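PDB 2GIA: mitochondrial RNA-binding protein 1 from Trypanosoma brucei, which binds guide RNA in a complex with its partner MRP2 and is thought to act as an RNA matchmaker in mitochondrial RNA editing. Local coordinates for residues R70-D73 with L74-V78; F131-T134 with L135-L139; Q58-A61 with D62-I65. All coordinates share one frame; numbering follows the deposited sequence.

In the fold
Along the chain the order is contact 3, contact 1, contact 2. Contact 3 is a surface turn in the loop between strands 36-43 and 65-68. Strand 65-68 then leads into helix 71-81, whose first turns form contact 1. Contact 2 lies on helix 130-145, after strand 121-128 of the second antiparallel sheet. The centres of contacts 1 and 2 are about 14 Å apart. They touch where Leu74, Leu77 and Val78 pack on Leu139. Contact 3 is about 23 Å from contact 2 and 26 Å from contact 1, centre to centre, across the middle of the chain. Contacts 1 and 2 thus belong to the helical layer facing MRP2; no other chain of the assembly touches contact 3.

Contact 1. Residues R70-D73 with L74-V78; sequences RHVD and LAYLV
The carbonyls of Arg70, His71, Val72 and Asp73 accept from the N-H groups of Leu74, Ala75, Tyr76 and Leu77 and so open helix 71-81; the Ala75 bond is weak. The backbone N of Arg70, the N-cap residue, donates to Asp73 OD2 at 2.8 Å. Asp73 is at N3, so this is the N3-to-N-cap half of a capping box. The Arg70 side chain turns its NE/NH2 edge to the same carboxylate and grips it side-on. NE reaches Asp73 OD2 at 3.1 Å, nearly straight (171°), and NH2 forms a salt bridge to Asp73 OD1 at 2.9 Å. OD2 therefore holds two donors, both on one face of the carboxylate. His88 also bonds OD1. Asp73 sits in the first turn of a helix that directly follows strand 65-68, consistent with the Whirly-type fold of this family. Val72 CG1 lies over one face of the Arg70 guanidinium, 3.5 Å above its centre. Val72 CG2 points anti to its own N and runs alongside Tyr76, meeting CE2 at 4.2 Å. The Tyr76 ring stacks with His88, and its OH bonds Asp169 of the MRP2 chain. Leu74 CD2 sits at the edge of the His71 ring, 4.4 Å from CD2 of that ring.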
ATOM      1  N   ARG B  70     -10.586   3.671 -18.576  1.00 18.15           N
ATOM      2  CA  ARG B  70     -11.401   4.413 -17.606  1.00 26.45           C
ATOM      3  C   ARG B  70     -10.981   4.082 -16.175  1.00 25.20           C
ATOM      4  O   ARG B  70     -10.306   3.094 -15.931  1.00 20.47           O
ATOM      5  CB  ARG B  70     -12.877   4.034 -17.755  1.00 29.00           C
ATOM      6  CG  ARG B  70     -13.561   4.333 -19.092  1.00 34.26           C
ATOM      7  CD  ARG B  70     -14.933   3.592 -19.103  1.00 37.35           C
ATOM      8  NE  ARG B  70     -14.738   2.137 -18.962  1.00 31.94           N
ATOM      9  CZ  ARG B  70     -15.704   1.259 -18.701  1.00 43.82           C
ATOM     10  NH1 ARG B  70     -16.957   1.687 -18.540  1.00 34.04           N
ATOM     11  NH2 ARG B  70     -15.421  -0.045 -18.608  1.00 31.64           N
ATOM     12  N   HIS B  71     -11.380   4.904 -15.214  1.00 17.39           N
ATOM     13  CA  HIS B  71     -11.037   4.610 -13.837  1.00 19.43           C
ATOM     14  C   HIS B  71     -11.469   3.195 -13.451  1.00 23.67           C
ATOM     15  O   HIS B  71     -10.736   2.467 -12.778  1.00 20.40           O
ATOM     16  CB  HIS B  71     -11.718   5.597 -12.882  1.00 21.54           C
ATOM     17  CG  HIS B  71     -11.134   5.594 -11.494  1.00 20.62           C
ATOM     18  ND1 HIS B  71     -11.770   6.193 -10.424  1.00 19.13           N
ATOM     19  CD2 HIS B  71      -9.959   5.108 -11.010  1.00 18.31           C
ATOM     20  CE1 HIS B  71     -11.015   6.077  -9.344  1.00 25.52           C
ATOM     21  NE2 HIS B  71      -9.912   5.422  -9.667  1.00 20.42           N
ATOM     22  N   VAL B  72     -12.661   2.783 -13.868  1.00 20.89           N
ATOM     23  CA  VAL B  72     -13.117   1.458 -13.485  1.00 20.03           C
ATOM     24  C   VAL B  72     -12.320   0.318 -14.131  1.00 21.00           C
ATOM     25  O   VAL B  72     -12.168  -0.769 -13.549  1.00 20.08           O
ATOM     26  CB  VAL B  72     -14.676   1.321 -13.732  1.00 25.79           C
ATOM     27  CG1 VAL B  72     -14.982   1.095 -15.199  1.00 22.36           C
ATOM     28  CG2 VAL B  72     -15.230   0.218 -12.847  1.00 29.67           C
ATOM     29  N   ASP B  73     -11.740   0.585 -15.297  1.00 21.64           N
ATOM     30  CA  ASP B  73     -10.921  -0.435 -15.968  1.00 18.90           C
ATOM     31  C   ASP B  73      -9.670  -0.645 -15.141  1.00 20.28           C
ATOM     32  O   ASP B  73      -9.162  -1.763 -15.040  1.00 20.58           O
ATOM     33  CB  ASP B  73     -10.504   0.037 -17.368  1.00 16.52           C
ATOM     34  CG  ASP B  73     -11.704   0.221 -18.305  1.00 23.54           C
ATOM     35  OD1 ASP B  73     -12.599  -0.632 -18.274  1.00 23.84           O
ATOM     36  OD2 ASP B  73     -11.730   1.215 -19.057  1.00 22.52           O
ATOM     37  N   LEU B  74      -9.143   0.434 -14.571  1.00 18.21           N
ATOM     38  CA  LEU B  74      -7.934   0.265 -13.725  1.00 17.94           C
ATOM     39  C   LEU B  74      -8.278  -0.687 -12.569  1.00 18.29           C
ATOM     40  O   LEU B  74      -7.531  -1.624 -12.232  1.00 17.71           O
ATOM     41  CB  LEU B  74      -7.463   1.630 -13.210  1.00 18.72           C
ATOM     42  CG  LEU B  74      -6.395   1.607 -12.108  1.00 18.29           C
ATOM     43  CD1 LEU B  74      -5.056   0.912 -12.578  1.00 14.17           C
ATOM     44  CD2 LEU B  74      -6.094   3.079 -11.730  1.00 20.60           C
ATOM     45  N   ALA B  75      -9.426  -0.472 -11.951  1.00 16.42           N
ATOM     46  CA  ALA B  75      -9.838  -1.352 -10.862  1.00 18.01           C
ATOM     47  C   ALA B  75     -10.021  -2.799 -11.363  1.00 16.51           C
ATOM     48  O   ALA B  75      -9.640  -3.755 -10.676  1.00 19.54           O
ATOM     49  CB  ALA B  75     -11.161  -0.803 -10.229  1.00 16.81           C
ATOM     50  N   TYR B  76     -10.606  -2.970 -12.558  1.00 16.16           N
ATOM     51  CA  TYR B  76     -10.776  -4.312 -13.108  1.00 16.72           C
ATOM     52  C   TYR B  76      -9.444  -4.966 -13.360  1.00 20.30           C
ATOM     53  O   TYR B  76      -9.304  -6.156 -13.112  1.00 18.66           O
ATOM     54  CB  TYR B  76     -11.588  -4.290 -14.434  1.00 16.73           C
ATOM     55  CG  TYR B  76     -13.065  -4.547 -14.195  1.00 19.52           C
ATOM     56  CD1 TYR B  76     -13.488  -5.783 -13.743  1.00 27.79           C
ATOM     57  CD2 TYR B  76     -14.007  -3.546 -14.368  1.00 22.39           C
ATOM     58  CE1 TYR B  76     -14.821  -6.029 -13.460  1.00 39.60           C
ATOM     59  CE2 TYR B  76     -15.365  -3.782 -14.076  1.00 29.28           C
ATOM     60  CZ  TYR B  76     -15.745  -5.036 -13.628  1.00 27.14           C
ATOM     61  OH  TYR B  76     -17.059  -5.314 -13.357  1.00 39.79           O
ATOM     62  N   LEU B  77      -8.453  -4.203 -13.840  1.00 16.72           N
ATOM     63  CA  LEU B  77      -7.152  -4.814 -14.101  1.00 14.71           C
ATOM     64  C   LEU B  77      -6.535  -5.288 -12.789  1.00 17.13           C
ATOM     65  O   LEU B  77      -5.896  -6.337 -12.740  1.00 17.91           O
ATOM     66  CB  LEU B  77      -6.198  -3.811 -14.790  1.00 17.60           C
ATOM     67  CG  LEU B  77      -6.607  -3.242 -16.162  1.00 28.14           C
ATOM     68  CD1 LEU B  77      -5.356  -2.759 -16.921  1.00 17.31           C
ATOM     69  CD2 LEU B  77      -7.418  -4.243 -16.987  1.00 18.12           C
ATOM     70  N   VAL B  78      -6.708  -4.513 -11.711  1.00 16.94           N
ATOM     71  CA  VAL B  78      -6.156  -4.963 -10.434  1.00 14.60           C
ATOM     72  C   VAL B  78      -6.917  -6.245 -10.018  1.00 16.40           C
ATOM     73  O   VAL B  78      -6.306  -7.207  -9.534  1.00 17.68           O
ATOM     74  CB  VAL B  78      -6.291  -3.855  -9.360  1.00 14.23           C
ATOM     75  CG1 VAL B  78      -5.895  -4.413  -7.974  1.00 19.31           C
ATOM     76  CG2 VAL B  78      -5.320  -2.719  -9.746  1.00 16.22           C
TER

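Contact 2. Residues F131-T134 with L135-L139; sequences FAVT and LEHFL
Val133 sets CG1 opposite its own N (chi1 174°), while His137 turns its ring away from its carbonyl carbon (chi1 -80°), back toward the preceding turn. The two side chains then run side by side on one flank of helix 130-145, an i to i+4 pair. CG1 of Val133 touches His137 CD2 at 3.6 Å. The helix follows strand 121-128 and packs against helix 71-81 and the sheet that holds strands 12-17, 26-33 and 36-43. The backbone bonds are regular: Phe131, Ala132, Val133 and Thr134 each accept from the residue four further on. The bond from His137 N to Val133 O is 2.9 Å and almost straight (173°). Glu136 leans back in the same sense, bringing CG to 3.2 Å from Ala132 O. From there its chain runs extended to the carboxylate. OE1 is bonded by Tyr106 and forms a salt bridge to Arg112 of the MRP2 chain, a pairing likely to favour the charged form of the acid. Thr134 OG1 turns back to bond the carbonyl of His130, which leaves CG2 beside Leu135 N. Phe138 instead faces the sheet, where its ring meets Phe13 edge-to-face. NE2 of His137 bonds Glu110 of the MRP2 chain. Next to NE2 in the ring, His137 CD2 turns the ring edge to Val133 O, 3.2 Å away.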
ATOM      1  N   PHE B 131       8.464  -8.555 -15.558  1.00 17.44           N
ATOM      2  CA  PHE B 131       7.627  -7.466 -16.072  1.00 16.62           C
ATOM      3  C   PHE B 131       6.179  -7.658 -15.575  1.00 14.40           C
ATOM      4  O   PHE B 131       5.425  -6.710 -15.519  1.00 14.38           O
ATOM      5  CB  PHE B 131       7.599  -7.443 -17.624  1.00 20.87           C
ATOM      6  CG  PHE B 131       8.920  -7.078 -18.240  1.00 25.99           C
ATOM      7  CD1 PHE B 131       9.469  -5.832 -18.041  1.00 32.65           C
ATOM      8  CD2 PHE B 131       9.622  -8.015 -18.991  1.00 37.76           C
ATOM      9  CE1 PHE B 131      10.739  -5.507 -18.600  1.00 32.98           C
ATOM     10  CE2 PHE B 131      10.877  -7.696 -19.546  1.00 45.44           C
ATOM     11  CZ  PHE B 131      11.417  -6.439 -19.340  1.00 30.34           C
ATOM     12  N   ALA B 132       5.778  -8.894 -15.280  1.00 16.36           N
ATOM     13  CA  ALA B 132       4.427  -9.111 -14.717  1.00 17.17           C
ATOM     14  C   ALA B 132       4.430  -8.492 -13.304  1.00 17.79           C
ATOM     15  O   ALA B 132       3.449  -7.891 -12.874  1.00 14.38           O
ATOM     16  CB  ALA B 132       4.115 -10.626 -14.602  1.00 15.90           C
ATOM     17  N   VAL B 133       5.542  -8.644 -12.574  1.00 13.55           N
ATOM     18  CA  VAL B 133       5.629  -8.030 -11.226  1.00 12.93           C
ATOM     19  C   VAL B 133       5.608  -6.485 -11.347  1.00 16.49           C
ATOM     20  O   VAL B 133       4.918  -5.782 -10.604  1.00 14.59           O
ATOM     21  CB  VAL B 133       6.923  -8.464 -10.537  1.00 20.94           C
ATOM     22  CG1 VAL B 133       7.100  -7.703  -9.171  1.00 18.01           C
ATOM     23  CG2 VAL B 133       6.863  -9.998 -10.341  1.00 14.88           C
ATOM     24  N   THR B 134       6.355  -5.973 -12.315  1.00 16.18           N
ATOM     25  CA  THR B 134       6.401  -4.526 -12.575  1.00 16.22           C
ATOM     26  C   THR B 134       4.958  -3.995 -12.848  1.00 12.62           C
ATOM     27  O   THR B 134       4.515  -2.989 -12.272  1.00 13.84           O
ATOM     28  CB  THR B 134       7.310  -4.266 -13.810  1.00 17.12           C
ATOM     29  OG1 THR B 134       8.660  -4.645 -13.480  1.00 17.78           O
ATOM     30  CG2 THR B 134       7.264  -2.803 -14.211  1.00 17.97           C
ATOM     31  N   LEU B 135       4.228  -4.708 -13.685  1.00 13.44           N
ATOM     32  CA  LEU B 135       2.856  -4.319 -14.038  1.00 13.85           C
ATOM     33  C   LEU B 135       1.925  -4.383 -12.825  1.00 17.61           C
ATOM     34  O   LEU B 135       1.154  -3.463 -12.587  1.00 14.81           O
ATOM     35  CB  LEU B 135       2.311  -5.235 -15.158  1.00 13.55           C
ATOM     36  CG  LEU B 135       0.849  -4.912 -15.514  1.00 13.01           C
ATOM     37  CD1 LEU B 135       0.773  -3.528 -16.191  1.00 16.41           C
ATOM     38  CD2 LEU B 135       0.328  -5.950 -16.461  1.00 14.42           C
ATOM     39  N   GLU B 136       1.954  -5.487 -12.083  1.00 14.57           N
ATOM     40  CA  GLU B 136       1.128  -5.594 -10.877  1.00 17.43           C
ATOM     41  C   GLU B 136       1.399  -4.422  -9.915  1.00 15.15           C
ATOM     42  O   GLU B 136       0.446  -3.794  -9.414  1.00 13.68           O
ATOM     43  CB  GLU B 136       1.431  -6.918 -10.125  1.00 19.78           C
ATOM     44  CG  GLU B 136       0.926  -8.193 -10.848  1.00 17.41           C
ATOM     45  CD  GLU B 136       1.495  -9.497 -10.276  1.00 21.65           C
ATOM     46  OE1 GLU B 136       0.938 -10.563 -10.601  1.00 21.50           O
ATOM     47  OE2 GLU B 136       2.507  -9.463  -9.522  1.00 22.34           O
ATOM     48  N   HIS B 137       2.680  -4.147  -9.620  1.00 12.93           N
ATOM     49  CA  HIS B 137       2.983  -3.052  -8.692  1.00 15.88           C
ATOM     50  C   HIS B 137       2.497  -1.698  -9.209  1.00 17.60           C
ATOM     51  O   HIS B 137       1.976  -0.877  -8.441  1.00 14.61           O
ATOM     52  CB  HIS B 137       4.484  -3.002  -8.408  1.00 13.72           C
ATOM     53  CG  HIS B 137       4.925  -4.020  -7.390  1.00 14.35           C
ATOM     54  ND1 HIS B 137       5.298  -3.680  -6.113  1.00 12.04           N
ATOM     55  CD2 HIS B 137       4.966  -5.376  -7.454  1.00 14.08           C
ATOM     56  CE1 HIS B 137       5.541  -4.784  -5.421  1.00 17.41           C
ATOM     57  NE2 HIS B 137       5.338  -5.826  -6.216  1.00 14.65           N
ATOM     58  N   PHE B 138       2.660  -1.478 -10.522  1.00 14.69           N
ATOM     59  CA  PHE B 138       2.237  -0.217 -11.118  1.00 14.08           C
ATOM     60  C   PHE B 138       0.727  -0.051 -11.013  1.00 12.92           C
ATOM     61  O   PHE B 138       0.237   1.015 -10.680  1.00 12.63           O
ATOM     62  CB  PHE B 138       2.657  -0.149 -12.621  1.00 15.67           C
ATOM     63  CG  PHE B 138       2.398   1.192 -13.257  1.00 16.14           C
ATOM     64  CD1 PHE B 138       1.151   1.491 -13.827  1.00 18.13           C
ATOM     65  CD2 PHE B 138       3.370   2.193 -13.185  1.00 17.82           C
ATOM     66  CE1 PHE B 138       0.855   2.803 -14.327  1.00 16.12           C
ATOM     67  CE2 PHE B 138       3.101   3.504 -13.677  1.00 18.30           C
ATOM     68  CZ  PHE B 138       1.831   3.811 -14.256  1.00 14.30           C
ATOM     69  N   LEU B 139      -0.018  -1.096 -11.349  1.00 12.11           N
ATOM     70  CA  LEU B 139      -1.466  -0.992 -11.288  1.00 17.15           C
ATOM     71  C   LEU B 139      -1.951  -0.786  -9.831  1.00 16.96           C
ATOM     72  O   LEU B 139      -2.865   0.000  -9.603  1.00 13.60           O
ATOM     73  CB  LEU B 139      -2.107  -2.251 -11.878  1.00 17.24           C
ATOM     74  CG  LEU B 139      -1.834  -2.480 -13.402  1.00 16.61           C
ATOM     75  CD1 LEU B 139      -2.333  -3.898 -13.800  1.00 14.85           C
ATOM     76  CD2 LEU B 139      -2.563  -1.399 -14.250  1.00 14.59           C
TER

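Contact 3. Residues Q58-A61 with D62-I65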
ATOM      1  N   GLN B  58      15.174   5.213 -31.711  1.00 24.44           N
ATOM      2  CA  GLN B  58      15.199   3.764 -31.846  1.00 25.45           C
ATOM      3  C   GLN B  58      13.823   3.225 -32.152  1.00 23.97           C
ATOM      4  O   GLN B  58      13.703   2.156 -32.755  1.00 23.89           O
ATOM      5  CB  GLN B  58      15.745   3.116 -30.571  1.00 30.09           C
ATOM      6  CG  GLN B  58      15.755   1.590 -30.585  1.00 22.63           C
ATOM      7  CD  GLN B  58      16.716   0.999 -31.607  1.00 21.93           C
ATOM      8  OE1 GLN B  58      16.366   0.772 -32.772  1.00 28.64           O
ATOM      9  NE2 GLN B  58      17.924   0.761 -31.176  1.00 22.25           N
ATOM     10  N   PHE B  59      12.784   3.977 -31.774  1.00 20.24           N
ATOM     11  CA  PHE B  59      11.386   3.553 -32.005  1.00 22.05           C
ATOM     12  C   PHE B  59      10.616   4.613 -32.795  1.00 26.40           C
ATOM     13  O   PHE B  59      11.035   5.752 -32.856  1.00 25.98           O
ATOM     14  CB  PHE B  59      10.686   3.275 -30.650  1.00 20.38           C
ATOM     15  CG  PHE B  59      11.344   2.181 -29.868  1.00 19.81           C
ATOM     16  CD1 PHE B  59      11.077   0.849 -30.157  1.00 21.32           C
ATOM     17  CD2 PHE B  59      12.333   2.481 -28.927  1.00 20.49           C
ATOM     18  CE1 PHE B  59      11.819  -0.188 -29.513  1.00 23.26           C
ATOM     19  CE2 PHE B  59      13.059   1.468 -28.300  1.00 24.73           C
ATOM     20  CZ  PHE B  59      12.802   0.144 -28.597  1.00 22.52           C
ATOM     21  N   ASP B  60       9.478   4.226 -33.374  1.00 22.82           N
ATOM     22  CA  ASP B  60       8.717   5.120 -34.237  1.00 23.64           C
ATOM     23  C   ASP B  60       7.462   5.725 -33.630  1.00 20.16           C
ATOM     24  O   ASP B  60       6.381   5.131 -33.734  1.00 22.66           O
ATOM     25  CB  ASP B  60       8.336   4.369 -35.503  1.00 24.29           C
ATOM     26  CG  ASP B  60       7.844   5.295 -36.615  1.00 33.41           C
ATOM     27  OD1 ASP B  60       7.758   6.525 -36.376  1.00 31.76           O
ATOM     28  OD2 ASP B  60       7.544   4.771 -37.716  1.00 35.30           O
ATOM     29  N   ALA B  61       7.598   6.906 -33.032  1.00 21.22           N
ATOM     30  CA  ALA B  61       6.444   7.586 -32.422  1.00 24.70           C
ATOM     31  C   ALA B  61       5.366   7.884 -33.444  1.00 30.09           C
ATOM     32  O   ALA B  61       4.192   7.995 -33.082  1.00 28.11           O
ATOM     33  CB  ALA B  61       6.876   8.878 -31.749  1.00 29.91           C
ATOM     34  N   ASP B  62       5.722   7.993 -34.732  1.00 27.57           N
ATOM     35  CA  ASP B  62       4.686   8.300 -35.692  1.00 27.31           C
ATOM     36  C   ASP B  62       3.847   7.118 -36.121  1.00 28.03           C
ATOM     37  O   ASP B  62       2.917   7.284 -36.902  1.00 30.68           O
ATOM     38  CB  ASP B  62       5.276   9.003 -36.910  1.00 39.85           C
ATOM     39  CG  ASP B  62       5.992  10.259 -36.529  1.00 33.07           C
ATOM     40  OD1 ASP B  62       5.379  11.130 -35.874  1.00 38.60           O
ATOM     41  OD2 ASP B  62       7.182  10.362 -36.862  1.00 39.75           O
ATOM     42  N   ARG B  63       4.167   5.921 -35.621  1.00 21.27           N
ATOM     43  CA  ARG B  63       3.371   4.749 -35.926  1.00 18.80           C
ATOM     44  C   ARG B  63       2.935   4.097 -34.588  1.00 26.59           C
ATOM     45  O   ARG B  63       2.771   2.892 -34.497  1.00 21.27           O
ATOM     46  CB  ARG B  63       4.174   3.767 -36.789  1.00 28.19           C
ATOM     47  CG  ARG B  63       4.179   4.197 -38.300  1.00 32.82           C
ATOM     48  CD  ARG B  63       4.818   3.149 -39.234  1.00 47.94           C
ATOM     49  NE  ARG B  63       4.806   1.784 -38.701  1.00 60.79           N
ATOM     50  CZ  ARG B  63       3.782   0.935 -38.772  1.00 61.60           C
ATOM     51  NH1 ARG B  63       2.641   1.281 -39.369  1.00 64.91           N
ATOM     52  NH2 ARG B  63       3.902  -0.266 -38.223  1.00 59.55           N
ATOM     53  N   ARG B  64       2.702   4.915 -33.569  1.00 22.21           N
ATOM     54  CA  ARG B  64       2.359   4.357 -32.261  1.00 25.55           C
ATOM     55  C   ARG B  64       0.907   3.946 -32.081  1.00 24.60           C
ATOM     56  O   ARG B  64       0.015   4.355 -32.832  1.00 23.51           O
ATOM     57  CB  ARG B  64       2.728   5.363 -31.151  1.00 22.15           C
ATOM     58  CG  ARG B  64       1.819   6.587 -31.118  1.00 30.79           C
ATOM     59  CD  ARG B  64       2.362   7.618 -30.132  1.00 34.72           C
ATOM     60  NE  ARG B  64       1.488   8.775 -30.016  1.00 32.78           N
ATOM     61  CZ  ARG B  64       1.446   9.781 -30.883  1.00 40.80           C
ATOM     62  NH1 ARG B  64       2.233   9.788 -31.956  1.00 43.04           N
ATOM     63  NH2 ARG B  64       0.628  10.792 -30.671  1.00 47.25           N
ATOM     64  N   ILE B  65       0.689   3.104 -31.071  1.00 22.75           N
ATOM     65  CA  ILE B  65      -0.629   2.710 -30.651  1.00 21.48           C
ATOM     66  C   ILE B  65      -0.760   3.471 -29.314  1.00 22.42           C
ATOM     67  O   ILE B  65       0.195   3.535 -28.533  1.00 21.84           O
ATOM     68  CB  ILE B  65      -0.703   1.187 -30.396  1.00 23.38           C
ATOM     69  CG1 ILE B  65      -0.806   0.477 -31.740  1.00 23.99           C
ATOM     70  CG2 ILE B  65      -1.897   0.839 -29.486  1.00 22.43           C
ATOM     71  CD1 ILE B  65      -0.360  -0.958 -31.673  1.00 23.10           C
TER
HETATM   72  O   HOH W   1       9.531   8.687 -36.640  1.00 53.81           O
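Asp60, Ala61 and Asp62 carry this turn, with Arg63 and Arg64 closing over it. Ala61 and Asp62 are the two central residues of a type I beta turn. Its bond runs from Arg63 N to Asp60 O at 3.0 Å, the N-H reaching the carbonyl from well above its plane. The Asp60 side chain adds a second closure. With CG opposite its own N (chi1 -166°), OD1 swings forward over the turn and accepts from Asp62 N at 3.0 Å, which makes an Asx turn. The N-H comes from above the carboxylate plane and the bond is bent (136°). The carboxylate of Asp62 stands nearly perpendicular to that of Asp60. A water donates to both, 2.8 Å from Asp60 OD1 and 2.9 Å from Asp62 OD2. On the other side of the turn, Ala61 O receives Arg64. The Arg64 chain runs extended from CG to NE, passes alongside the oxygen and brings NH1 to 2.9 Å from Ala61 O, which lies in the guanidinium plane. Arg64 N adds a weak bond to the same carbonyl. The Arg63 chain lies against Asp60, and Arg63 CG is 3.5 Å from Asp60 OD2. The chain bends at chi3, and Arg63 NE stays 4.2 Å from Asp60 OD2, beyond a salt bridge. Tyr42 of strand 36-43 packs on Ala61 and Arg64, and Arg63 O takes a bond from Arg114. The two nearby carboxylates would be expected to raise each other's affinity for protons. The shared water and the Arg63 charge probably offset part of that repulsion, while bonds to Asp60 and Ala61 fix the turn.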